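ORF34P2 (Lactococcus phage p2, PDB 2WKD) binds single-stranded DNA, probably with nanomolar affinity and without sequence specificity. Local coordinates at residues A10-T15 against I54-T59; G23-I28 against S47-D52; V30-K35 against K42-S47; V60-R65 against P82-V87. The protein carries 2 engineered substitutions. All coordinates share one frame; numbering follows the deposited sequence.

Interaction 1: residues A10-T15 against I54-T59; sequences ANEKNT and IQMGDT. Engineered in segment 54-59: Met56 (natural residue Leu).
Ala10 exchanges two backbone hydrogen bonds with the loop at 54-59, and these carry the polar part of the contact. Ala10 N donates to Asp58 O at 2.8 Å, while its carbonyl receives the amide of Gly57 (Ala10 O to Gly57 N 2.7 Å). Both partners belong to a type II beta turn, Gln55 to Asp58, in which Gly57 takes the positive phi of the third position. Asp58 braces this turn: its OD2 accepts the N-H of Gln55 from above the carboxylate plane.

On the facing loop, Asn11 forms an Asx turn through OD1 to the amide of Lys13. Asn14 OD1 is gripped twice, by Asn11 N at 2.8 Å and by the hydroxyl of Thr15, and Asn14 ND2 binds Gln9 O.

Van der Waals contact falls to Met56, an engineered selenomethionine. Bends at chi2 (-64°) and chi3 (-82°) bring its selenium and methyl to the 10-15 segment. The methyl CE lies 3.4 Å from Asn11 C and 3.8 Å from Glu12 CD, and the side chains of Met56 and Thr15 slide past each other, SE 3.9 Å from Thr15 CG2.

Every cross-segment hydrogen bond is main chain to main chain, so the pairing of the loop after strand 2-9 with the loop entering strand 59-68 probably depends chiefly on backbone shape; the side-chain part rests largely on Met56, an engineered residue.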
loop_
_atom_site.group_PDB
_atom_site.type_symbol
_atom_site.label_atom_id
_atom_site.label_comp_id
_atom_site.label_asym_id
_atom_site.label_seq_id
_atom_site.Cartn_x
_atom_site.Cartn_y
_atom_site.Cartn_z
ATOM N N ALA A 10 -16.568 5.466 4.951
ATOM C CA ALA A 10 -16.309 6.616 5.817
ATOM C C ALA A 10 -17.400 6.696 6.878
ATOM O O ALA A 10 -18.565 6.969 6.576
ATOM C CB ALA A 10 -16.246 7.898 5.003
ATOM N N ASN A 11 -17.041 6.412 8.121
ATOM C CA ASN A 11 -18.039 6.386 9.180
ATOM C C ASN A 11 -17.513 6.956 10.486
ATOM O O ASN A 11 -16.394 7.469 10.557
ATOM C CB ASN A 11 -18.649 4.980 9.359
ATOM C CG ASN A 11 -17.611 3.925 9.729
ATOM O OD1 ASN A 11 -16.758 4.136 10.590
ATOM N ND2 ASN A 11 -17.691 2.777 9.076
ATOM N N GLU A 12 -18.341 6.879 11.513
ATOM C CA GLU A 12 -18.047 7.504 12.794
ATOM C C GLU A 12 -16.786 6.902 13.446
ATOM O O GLU A 12 -16.094 7.576 14.202
ATOM C CB GLU A 12 -19.285 7.413 13.707
ATOM C CG GLU A 12 -20.443 8.416 13.357
ATOM C CD GLU A 12 -21.302 8.072 12.095
ATOM O OE1 GLU A 12 -20.977 7.132 11.313
ATOM O OE2 GLU A 12 -22.325 8.774 11.886
ATOM N N LYS A 13 -16.481 5.650 13.112
ATOM C CA LYS A 13 -15.305 4.947 13.643
ATOM C C LYS A 13 -13.969 5.350 13.024
ATOM O O LYS A 13 -12.931 5.212 13.659
ATOM C CB LYS A 13 -15.474 3.427 13.504
ATOM C CG LYS A 13 -16.634 2.856 14.325
ATOM C CD LYS A 13 -16.987 1.435 13.897
ATOM C CE LYS A 13 -18.201 0.935 14.662
ATOM N NZ LYS A 13 -18.467 -0.495 14.365
ATOM N N ASN A 14 -13.979 5.841 11.792
ATOM C CA ASN A 14 -12.712 6.101 11.105
ATOM C C ASN A 14 -12.562 7.499 10.483
ATOM O O ASN A 14 -11.525 7.806 9.890
ATOM C CB ASN A 14 -12.455 4.999 10.057
ATOM C CG ASN A 14 -13.472 5.016 8.930
ATOM O OD1 ASN A 14 -14.351 5.881 8.874
ATOM N ND2 ASN A 14 -13.350 4.065 8.015
ATOM N N THR A 15 -13.597 8.333 10.613
ATOM C CA THR A 15 -13.624 9.653 9.971
ATOM C C THR A 15 -13.980 10.759 10.969
ATOM O O THR A 15 -14.901 10.594 11.769
ATOM C CB THR A 15 -14.621 9.673 8.786
ATOM O OG1 THR A 15 -14.301 8.605 7.884
ATOM C CG2 THR A 15 -14.561 11.002 8.017
ATOM N N ILE A 54 -17.766 14.085 -0.522
ATOM C CA ILE A 54 -17.865 12.864 0.268
ATOM C C ILE A 54 -18.732 13.087 1.495
ATOM O O ILE A 54 -18.603 14.102 2.159
ATOM C CB ILE A 54 -16.452 12.317 0.652
ATOM C CG1 ILE A 54 -15.718 11.811 -0.603
ATOM C CG2 ILE A 54 -16.545 11.199 1.681
ATOM C CD1 ILE A 54 -16.435 10.677 -1.337
ATOM N N GLN A 55 -19.612 12.125 1.775
ATOM C CA GLN A 55 -20.522 12.169 2.921
ATOM C C GLN A 55 -20.332 10.973 3.855
ATOM O O GLN A 55 -19.898 9.909 3.429
ATOM C CB GLN A 55 -21.971 12.231 2.433
ATOM C CG GLN A 55 -22.332 13.598 1.852
ATOM C CD GLN A 55 -23.813 13.860 1.864
ATOM O OE1 GLN A 55 -24.548 13.375 0.997
ATOM N NE2 GLN A 55 -24.272 14.643 2.847
HETATM N N MSE A 56 -20.645 11.155 5.134
HETATM C CA MSE A 56 -20.629 10.049 6.088
HETATM C C MSE A 56 -21.492 8.910 5.556
HETATM O O MSE A 56 -22.634 9.125 5.138
HETATM C CB MSE A 56 -21.115 10.496 7.471
HETATM C CG MSE A 56 -20.285 11.621 8.107
HETATM SE SE MSE A 56 -18.449 11.054 8.455
HETATM C CE MSE A 56 -18.751 10.121 10.136
ATOM N N GLY A 57 -20.927 7.708 5.533
ATOM C CA GLY A 57 -21.636 6.547 4.992
ATOM C C GLY A 57 -21.230 6.174 3.579
ATOM O O GLY A 57 -21.522 5.065 3.123
ATOM N N ASP A 58 -20.541 7.074 2.882
ATOM C CA ASP A 58 -20.016 6.743 1.555
ATOM C C ASP A 58 -18.919 5.686 1.655
ATOM O O ASP A 58 -18.180 5.640 2.645
ATOM C CB ASP A 58 -19.435 7.990 0.874
ATOM C CG ASP A 58 -20.499 8.951 0.370
ATOM O OD1 ASP A 58 -21.717 8.647 0.477
ATOM O OD2 ASP A 58 -20.100 10.028 -0.135
ATOM N N THR A 59 -18.811 4.851 0.622
ATOM C CA THR A 59 -17.652 3.967 0.448
ATOM C C THR A 59 -16.715 4.705 -0.508
ATOM O O THR A 59 -17.176 5.278 -1.523
ATOM C CB THR A 59 -18.051 2.590 -0.135
ATOM O OG1 THR A 59 -19.062 1.994 0.686
ATOM C CG2 THR A 59 -16.847 1.632 -0.234
#

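Interaction 2: residues G23-I28 against S47-D52. Engineered in segment 47-52: Met50 (natural residue Leu).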
loop_
_atom_site.group_PDB
_atom_site.type_symbol
_atom_site.label_atom_id
_atom_site.label_comp_id
_atom_site.label_asym_id
_atom_site.label_seq_id
_atom_site.Cartn_x
_atom_site.Cartn_y
_atom_site.Cartn_z
ATOM N N GLY A 23 -10.911 25.477 5.434
ATOM C CA GLY A 23 -12.264 25.192 5.934
ATOM C C GLY A 23 -12.424 23.772 6.445
ATOM O O GLY A 23 -11.446 23.032 6.517
ATOM N N ASP A 24 -13.659 23.389 6.772
ATOM C CA ASP A 24 -13.992 22.031 7.229
ATOM C C ASP A 24 -13.451 20.967 6.265
ATOM O O ASP A 24 -13.712 21.035 5.061
ATOM C CB ASP A 24 -15.519 21.839 7.306
ATOM C CG ASP A 24 -16.156 22.577 8.477
ATOM O OD1 ASP A 24 -15.454 23.309 9.217
ATOM O OD2 ASP A 24 -17.378 22.420 8.646
ATOM N N LYS A 25 -12.730 19.986 6.800
ATOM C CA LYS A 25 -12.362 18.810 6.018
ATOM C C LYS A 25 -12.618 17.566 6.810
ATOM O O LYS A 25 -12.359 17.529 8.026
ATOM C CB LYS A 25 -10.886 18.823 5.608
ATOM C CG LYS A 25 -10.471 19.975 4.707
ATOM C CD LYS A 25 -11.226 19.957 3.389
ATOM C CE LYS A 25 -10.659 20.982 2.421
ATOM N NZ LYS A 25 -11.325 20.857 1.096
ATOM N N LYS A 26 -13.125 16.552 6.114
ATOM C CA LYS A 26 -13.144 15.200 6.626
ATOM C C LYS A 26 -11.750 14.603 6.503
ATOM O O LYS A 26 -11.066 14.791 5.479
ATOM C CB LYS A 26 -14.155 14.338 5.868
ATOM C CG LYS A 26 -15.609 14.583 6.225
ATOM C CD LYS A 26 -16.486 13.525 5.564
ATOM C CE LYS A 26 -17.967 13.803 5.817
ATOM N NZ LYS A 26 -18.435 15.113 5.272
ATOM N N ILE A 27 -11.315 13.913 7.549
ATOM C CA ILE A 27 -10.073 13.135 7.503
ATOM C C ILE A 27 -10.406 11.690 7.863
ATOM O O ILE A 27 -10.995 11.431 8.924
ATOM C CB ILE A 27 -8.998 13.654 8.487
ATOM C CG1 ILE A 27 -8.627 15.104 8.180
ATOM C CG2 ILE A 27 -7.749 12.761 8.442
ATOM C CD1 ILE A 27 -7.635 15.709 9.181
ATOM N N ILE A 28 -10.039 10.766 6.973
ATOM C CA ILE A 28 -10.249 9.339 7.203
ATOM C C ILE A 28 -8.939 8.682 7.642
ATOM O O ILE A 28 -7.853 9.102 7.227
ATOM C CB ILE A 28 -10.848 8.630 5.946
ATOM C CG1 ILE A 28 -11.516 7.303 6.339
ATOM C CG2 ILE A 28 -9.781 8.453 4.845
ATOM C CD1 ILE A 28 -12.270 6.605 5.214
ATOM N N SER A 47 -3.760 8.389 7.184
ATOM C CA SER A 47 -4.813 9.399 7.109
ATOM C C SER A 47 -4.815 10.123 5.773
ATOM O O SER A 47 -3.761 10.340 5.170
ATOM C CB SER A 47 -4.648 10.407 8.243
ATOM O OG SER A 47 -4.482 9.720 9.468
ATOM N N ALA A 48 -6.007 10.501 5.320
ATOM C CA ALA A 48 -6.175 11.261 4.077
ATOM C C ALA A 48 -7.353 12.234 4.182
ATOM O O ALA A 48 -8.380 11.910 4.786
ATOM C CB ALA A 48 -6.391 10.315 2.907
ATOM N N PHE A 49 -7.197 13.411 3.577
ATOM C CA PHE A 49 -8.283 14.378 3.477
ATOM C C PHE A 49 -9.257 13.951 2.390
ATOM O O PHE A 49 -8.839 13.495 1.321
ATOM C CB PHE A 49 -7.735 15.778 3.181
ATOM C CG PHE A 49 -7.035 16.425 4.357
ATOM C CD1 PHE A 49 -7.758 17.165 5.294
ATOM C CD2 PHE A 49 -5.662 16.304 4.524
ATOM C CE1 PHE A 49 -7.115 17.774 6.377
ATOM C CE2 PHE A 49 -5.013 16.912 5.613
ATOM C CZ PHE A 49 -5.744 17.645 6.536
HETATM N N MSE A 50 -10.548 14.079 2.672
HETATM C CA MSE A 50 -11.611 13.722 1.736
HETATM C C MSE A 50 -12.019 14.963 0.953
HETATM O O MSE A 50 -12.036 16.065 1.511
HETATM C CB MSE A 50 -12.857 13.210 2.481
HETATM C CG MSE A 50 -12.628 12.031 3.393
HETATM SE SE MSE A 50 -12.481 10.348 2.387
HETATM C CE MSE A 50 -13.564 9.289 3.550
ATOM N N PRO A 51 -12.368 14.788 -0.339
ATOM C CA PRO A 51 -12.981 15.872 -1.118
ATOM C C PRO A 51 -14.319 16.301 -0.497
ATOM O O PRO A 51 -14.953 15.511 0.208
ATOM C CB PRO A 51 -13.218 15.258 -2.509
ATOM C CG PRO A 51 -12.832 13.819 -2.433
ATOM C CD PRO A 51 -12.081 13.583 -1.144
ATOM N N ASP A 52 -14.750 17.529 -0.777
ATOM C CA ASP A 52 -15.938 18.104 -0.128
ATOM C C ASP A 52 -17.221 17.312 -0.377
ATOM O O ASP A 52 -18.091 17.297 0.470
ATOM C CB ASP A 52 -16.153 19.562 -0.546
ATOM C CG ASP A 52 -15.068 20.505 -0.021
ATOM O OD1 ASP A 52 -14.275 20.119 0.871
ATOM O OD2 ASP A 52 -15.018 21.660 -0.511
HETATM O O HOH W 1 -14.869 19.406 3.235
HETATM O O HOH W 2 -10.227 18.037 0.625
HETATM O O HOH W 3 -14.053 16.824 3.299
HETATM O O HOH W 4 -16.651 16.035 2.859
#
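Met50 O is gripped by two waters that tie it to the facing strand: one, 2.8 Å from Met50 O, accepts from Lys25 NZ, and the other accepts from the backbone amide of Lys26. Lys25 NZ also makes a salt bridge to Asp52, lying 3.0 Å from Asp52 OD1 on the syn side of the carboxylate, 29° out of its plane. The bend of the Lys25 chain at chi2 (-61°) is what brings NZ to Asp52. Farther along, Met50 N donates to Lys26 O at 2.9 Å, and Ile28 and Ala48 exchange a pair of backbone bonds.

These bonds join strands 25-31 and 45-49, antiparallel neighbours in the beta sheet of this OB-clan protein; strand 15-18 flanks the first, and strand 77-87 runs parallel to the second.

The side chains of the paired residues part onto two faces. On one, Ile27 and Phe49 form a non-hydrogen-bonded pair, lying side by side and pointing the same way, with Ile27 CD1 3.5 Å from Phe49 CE1. Lys25 CB comes to the edge of that ring, 3.6 Å from Phe49 CD1, its chain crossing the phenylalanine at about a right angle. On the other face Ile28 and Ala48 pack inward. Beyond the last pair, the selenomethionine Met50, an engineered residue, lays CB and CG against Lys26 CB and sets its methyl CE against CB and CD1 of Ile28. Ile28 CD1 and Met50 CE are 3.4 Å apart, tighter than usual for two carbons, and Val60 and Ala10 also touch this buried side chain.

Interaction 3: residues V30-K35 against K42-S47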
loop_
_atom_site.group_PDB
_atom_site.type_symbol
_atom_site.label_atom_id
_atom_site.label_comp_id
_atom_site.label_asym_id
_atom_site.label_seq_id
_atom_site.Cartn_x
_atom_site.Cartn_y
_atom_site.Cartn_z
ATOM N N VAL A 30 -7.261 4.915 7.742
ATOM C CA VAL A 30 -7.422 3.553 7.185
ATOM C C VAL A 30 -6.198 2.653 7.438
ATOM O O VAL A 30 -5.066 3.151 7.477
ATOM C CB VAL A 30 -7.752 3.586 5.656
ATOM C CG1 VAL A 30 -9.124 4.255 5.410
ATOM C CG2 VAL A 30 -6.647 4.291 4.846
ATOM N N PRO A 31 -6.417 1.328 7.608
ATOM C CA PRO A 31 -5.298 0.392 7.868
ATOM C C PRO A 31 -4.453 0.196 6.604
ATOM O O PRO A 31 -5.003 0.014 5.512
ATOM C CB PRO A 31 -6.007 -0.916 8.247
ATOM C CG PRO A 31 -7.313 -0.867 7.533
ATOM C CD PRO A 31 -7.713 0.618 7.510
ATOM N N LEU A 32 -3.139 0.267 6.764
ATOM C CA LEU A 32 -2.195 0.099 5.664
ATOM C C LEU A 32 -1.840 -1.350 5.342
ATOM O O LEU A 32 -1.199 -1.616 4.326
ATOM C CB LEU A 32 -0.921 0.892 5.932
ATOM C CG LEU A 32 -1.186 2.366 6.203
ATOM C CD1 LEU A 32 0.139 3.041 6.493
ATOM C CD2 LEU A 32 -1.928 3.061 5.033
ATOM N N PHE A 33 -2.242 -2.275 6.209
ATOM C CA PHE A 33 -2.035 -3.719 5.994
ATOM C C PHE A 33 -2.880 -4.555 6.953
ATOM O O PHE A 33 -3.547 -4.001 7.823
ATOM C CB PHE A 33 -0.548 -4.108 6.088
ATOM C CG PHE A 33 0.179 -3.508 7.260
ATOM C CD1 PHE A 33 0.137 -4.125 8.508
ATOM C CD2 PHE A 33 0.937 -2.353 7.099
ATOM C CE1 PHE A 33 0.818 -3.583 9.600
ATOM C CE2 PHE A 33 1.622 -1.793 8.173
ATOM C CZ PHE A 33 1.565 -2.416 9.434
ATOM N N GLU A 34 -2.870 -5.875 6.775
ATOM C CA GLU A 34 -3.632 -6.785 7.631
ATOM C C GLU A 34 -2.723 -7.590 8.577
ATOM O O GLU A 34 -1.497 -7.579 8.441
ATOM C CB GLU A 34 -4.417 -7.806 6.804
ATOM C CG GLU A 34 -5.075 -7.341 5.543
ATOM C CD GLU A 34 -5.296 -8.507 4.592
ATOM O OE1 GLU A 34 -5.774 -8.267 3.471
ATOM O OE2 GLU A 34 -4.984 -9.664 4.965
ATOM N N LYS A 35 -3.357 -8.312 9.502
ATOM C CA LYS A 35 -2.677 -9.213 10.453
ATOM C C LYS A 35 -3.451 -10.530 10.572
ATOM O O LYS A 35 -4.565 -10.641 10.050
ATOM C CB LYS A 35 -2.561 -8.546 11.827
ATOM C CG LYS A 35 -3.915 -8.227 12.461
ATOM C CD LYS A 35 -3.821 -7.185 13.564
ATOM C CE LYS A 35 -3.830 -7.805 14.953
ATOM N NZ LYS A 35 -3.904 -6.732 15.994
ATOM N N LYS A 42 0.368 -4.824 15.940
ATOM C CA LYS A 42 -0.562 -3.730 15.665
ATOM C C LYS A 42 -0.484 -3.231 14.219
ATOM O O LYS A 42 0.598 -3.103 13.648
ATOM C CB LYS A 42 -0.394 -2.573 16.662
ATOM C CG LYS A 42 0.865 -1.726 16.491
ATOM C CD LYS A 42 0.560 -0.250 16.770
ATOM C CE LYS A 42 1.771 0.635 16.510
ATOM N NZ LYS A 42 2.971 0.192 17.277
ATOM N N VAL A 43 -1.644 -2.952 13.638
ATOM C CA VAL A 43 -1.726 -2.468 12.262
ATOM C C VAL A 43 -1.517 -0.952 12.201
ATOM O O VAL A 43 -2.119 -0.210 12.975
ATOM C CB VAL A 43 -3.072 -2.880 11.614
ATOM C CG1 VAL A 43 -3.322 -2.124 10.317
ATOM C CG2 VAL A 43 -3.094 -4.390 11.375
ATOM N N ALA A 44 -0.651 -0.504 11.294
ATOM C CA ALA A 44 -0.453 0.921 11.064
ATOM C C ALA A 44 -1.629 1.523 10.266
ATOM O O ALA A 44 -2.223 0.847 9.415
ATOM C CB ALA A 44 0.857 1.157 10.359
ATOM N N TYR A 45 -1.960 2.782 10.563
ATOM C CA TYR A 45 -3.073 3.491 9.935
ATOM C C TYR A 45 -2.595 4.730 9.218
ATOM O O TYR A 45 -1.730 5.441 9.716
ATOM C CB TYR A 45 -4.149 3.861 10.961
ATOM C CG TYR A 45 -5.021 2.687 11.296
ATOM C CD1 TYR A 45 -4.558 1.677 12.136
ATOM C CD2 TYR A 45 -6.294 2.563 10.744
ATOM C CE1 TYR A 45 -5.342 0.577 12.423
ATOM C CE2 TYR A 45 -7.091 1.470 11.022
ATOM C CZ TYR A 45 -6.603 0.478 11.868
ATOM O OH TYR A 45 -7.380 -0.610 12.158
ATOM N N GLY A 46 -3.138 4.958 8.027
ATOM C CA GLY A 46 -2.834 6.165 7.278
ATOM C C GLY A 46 -4.034 7.091 7.221
ATOM O O GLY A 46 -5.183 6.640 7.201
ATOM N N SER A 47 -3.760 8.389 7.184
ATOM C CA SER A 47 -4.813 9.399 7.109
ATOM C C SER A 47 -4.815 10.123 5.773
ATOM O O SER A 47 -3.761 10.340 5.170
ATOM C CB SER A 47 -4.648 10.407 8.243
ATOM O OG SER A 47 -4.482 9.720 9.468
#
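Val30 and Gly46 form an antiparallel hydrogen-bonded pair and Pro31 and Tyr45 the non-hydrogen-bonded pair next to it, the two segments running 153° apart. They are the facing ends of a beta hairpin, strands 25-31 and 45-49 of the OB-type sheet, and the ladder goes one bond further, from Leu32 N to Ala44 O at 2.9 Å.

Pro31, which has no N-H to give, occupies a position where the ladder asks for none. Pro31 CA and CB lie over one face of the Tyr45 ring, CB 4.2 Å from its centroid in a CH-pi contact. Gly46 has no side chain, and Leu32 lies against its backbone, Leu32 CD2 3.7 Å from Gly46 N. Phe33, whose CG stands between the backbone N and the carbonyl carbon (chi1 46°), brings its ring to Ala44, with Phe33 CZ 3.5 Å from Ala44 N.

Phe33 also meets Tyr77 of the second subunit edge-to-face, and Glu34 forms a salt bridge with Arg65 of that subunit, placing this end of the hairpin at the dimer interface. Val43 uses both branches: CG2 rests 3.6 Å from Lys35 CD, while CG1 lies 3.6 Å from Pro31 CB and only 3.1 Å from Phe33 O.

Interaction 4: residues V60-R65 against P82-V87; sequences VTVSGR and PTVEKV
Val62 and Val84 face each other across the beta hairpin formed by strands 59-68 and 77-87, whose segments run antiparallel at 164° in this OB-clan sheet. Four backbone hydrogen bonds, two each at Thr61-Glu85 and Ser63-Thr83, hold the strands in step.

The face of Val60, Val62 and Val84, which Lys86 joins at one end, is fitted branch by branch. Val62 has CG1 anti to its backbone N (chi1 -177°), which spreads its methyls along the hairpin. One, CG1, leans on the proline ring at 4.1 Å from Pro82 CB, and the other, CG2, meets Val84 CG2 at 4.2 Å. Val84 repeats the shape: its second methyl, CG1, reaches to 4.1 Å from Val60 CB. Val62 thus lies side by side with both Pro82 and Val84, pointing the same way as they do. Ile54 presses on Val60 from a nearby loop, and Pro51 packs on Val84.

The reverse face is polar, carrying Thr61, Ser63, Thr83 and Glu85. Here Ser63 OG and Thr61 OG1 are hydrogen-bonded to Thr5 and Thr7 of the adjoining strand 2-9. At the far end Val87 is the bump that closes over Thr61: the two side chains cross, with Val87 CG2 3.3 Å from Thr61 OG1.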
loop_
_atom_site.group_PDB
_atom_site.type_symbol
_atom_site.label_atom_id
_atom_site.label_comp_id
_atom_site.label_asym_id
_atom_site.label_seq_id
_atom_site.Cartn_x
_atom_site.Cartn_y
_atom_site.Cartn_z
ATOM N N VAL A 60 -15.422 4.732 -0.159
ATOM C CA VAL A 60 -14.416 5.428 -0.953
ATOM C C VAL A 60 -13.196 4.564 -1.226
ATOM O O VAL A 60 -12.886 3.640 -0.463
ATOM C CB VAL A 60 -13.923 6.730 -0.263
ATOM C CG1 VAL A 60 -15.053 7.762 -0.185
ATOM C CG2 VAL A 60 -13.336 6.425 1.131
ATOM N N THR A 61 -12.510 4.883 -2.316
ATOM C CA THR A 61 -11.204 4.323 -2.594
ATOM C C THR A 61 -10.153 5.421 -2.415
ATOM O O THR A 61 -10.178 6.435 -3.109
ATOM C CB THR A 61 -11.162 3.693 -4.001
ATOM O OG1 THR A 61 -12.025 2.555 -4.008
ATOM C CG2 THR A 61 -9.780 3.214 -4.356
ATOM N N VAL A 62 -9.252 5.224 -1.460
ATOM C CA VAL A 62 -8.121 6.134 -1.267
ATOM C C VAL A 62 -6.822 5.516 -1.793
ATOM O O VAL A 62 -6.402 4.437 -1.339
ATOM C CB VAL A 62 -7.965 6.528 0.196
ATOM C CG1 VAL A 62 -6.824 7.537 0.339
ATOM C CG2 VAL A 62 -9.286 7.116 0.722
ATOM N N SER A 63 -6.197 6.207 -2.753
ATOM C CA SER A 63 -5.014 5.704 -3.428
ATOM C C SER A 63 -3.912 6.758 -3.552
ATOM O O SER A 63 -4.135 7.843 -4.076
ATOM C CB SER A 63 -5.381 5.171 -4.813
ATOM O OG SER A 63 -4.297 4.475 -5.410
ATOM N N GLY A 64 -2.717 6.417 -3.080
ATOM C CA GLY A 64 -1.547 7.252 -3.321
ATOM C C GLY A 64 -0.360 6.844 -2.489
ATOM O O GLY A 64 -0.430 5.887 -1.719
ATOM N N ARG A 65 0.736 7.580 -2.647
ATOM C CA ARG A 65 1.924 7.394 -1.822
ATOM C C ARG A 65 1.544 7.639 -0.373
ATOM O O ARG A 65 0.575 8.367 -0.097
ATOM C CB ARG A 65 3.026 8.347 -2.278
ATOM C CG ARG A 65 3.353 8.210 -3.787
ATOM C CD ARG A 65 3.907 9.487 -4.401
ATOM N NE ARG A 65 5.113 9.931 -3.711
ATOM C CZ ARG A 65 5.704 11.107 -3.899
ATOM N NH1 ARG A 65 5.207 11.984 -4.762
ATOM N NH2 ARG A 65 6.798 11.410 -3.213
ATOM N N PRO A 82 -3.285 12.136 -2.480
ATOM C CA PRO A 82 -4.138 10.972 -2.774
ATOM C C PRO A 82 -5.213 11.249 -3.820
ATOM O O PRO A 82 -5.658 12.389 -3.966
ATOM C CB PRO A 82 -4.805 10.672 -1.427
ATOM C CG PRO A 82 -4.803 11.981 -0.708
ATOM C CD PRO A 82 -3.503 12.632 -1.107
ATOM N N THR A 83 -5.585 10.214 -4.569
ATOM C CA THR A 83 -6.814 10.220 -5.344
ATOM C C THR A 83 -7.862 9.608 -4.431
ATOM O O THR A 83 -7.623 8.584 -3.785
ATOM C CB THR A 83 -6.690 9.409 -6.666
ATOM O OG1 THR A 83 -5.738 10.036 -7.528
ATOM C CG2 THR A 83 -8.009 9.380 -7.409
ATOM N N VAL A 84 -9.005 10.268 -4.326
ATOM C CA VAL A 84 -10.132 9.724 -3.571
ATOM C C VAL A 84 -11.321 9.615 -4.521
ATOM O O VAL A 84 -11.709 10.596 -5.156
ATOM C CB VAL A 84 -10.484 10.561 -2.287
ATOM C CG1 VAL A 84 -11.629 9.903 -1.493
ATOM C CG2 VAL A 84 -9.258 10.731 -1.376
ATOM N N GLU A 85 -11.879 8.411 -4.624
ATOM C CA GLU A 85 -13.022 8.146 -5.494
ATOM C C GLU A 85 -14.160 7.596 -4.667
ATOM O O GLU A 85 -13.951 6.746 -3.800
ATOM C CB GLU A 85 -12.660 7.140 -6.598
ATOM C CG GLU A 85 -11.729 7.703 -7.671
ATOM C CD GLU A 85 -11.237 6.655 -8.662
ATOM O OE1 GLU A 85 -10.508 5.732 -8.243
ATOM O OE2 GLU A 85 -11.566 6.767 -9.864
ATOM N N LYS A 86 -15.364 8.092 -4.934
ATOM C CA LYS A 86 -16.574 7.506 -4.374
ATOM C C LYS A 86 -16.875 6.186 -5.109
ATOM O O LYS A 86 -16.830 6.148 -6.327
ATOM C CB LYS A 86 -17.757 8.471 -4.533
ATOM C CG LYS A 86 -19.019 8.017 -3.824
ATOM C CD LYS A 86 -20.067 9.122 -3.790
ATOM C CE LYS A 86 -21.379 8.610 -3.196
ATOM N NZ LYS A 86 -22.449 9.652 -3.225
ATOM N N VAL A 87 -17.191 5.133 -4.352
ATOM C CA VAL A 87 -17.558 3.816 -4.899
ATOM C C VAL A 87 -19.064 3.610 -4.800
ATOM O O VAL A 87 -19.669 3.906 -3.765
ATOM C CB VAL A 87 -16.849 2.671 -4.128
ATOM C CG1 VAL A 87 -17.261 1.280 -4.684
ATOM C CG2 VAL A 87 -15.347 2.840 -4.182
HETATM O O HOH W 5 -8.742 6.440 -5.652
#

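Overall arrangement
Interactions 2 and 3 are successive parts of one hairpin: they share Ser47, yet their centres lie about 18 Å apart on opposite sides of the chain's centre. Interaction 4 is the following hairpin, its centre about 12 Å from that of interaction 2, and the two pack through Ala48 on Val62, Ala48 CB 3.8 Å from Val62 CG1. Interaction 1 touches both 2 and 4: Ala10 CB meets Met50 CE at 3.4 Å, Ile54 CD1 lies 3.4 Å from Val60 CG1, and Thr59 O is 2.8 Å from Val87 N, a probable hydrogen bond. Interaction 3 touches neither 1 nor 4 within the chain; its link to interaction 4 runs through the second subunit.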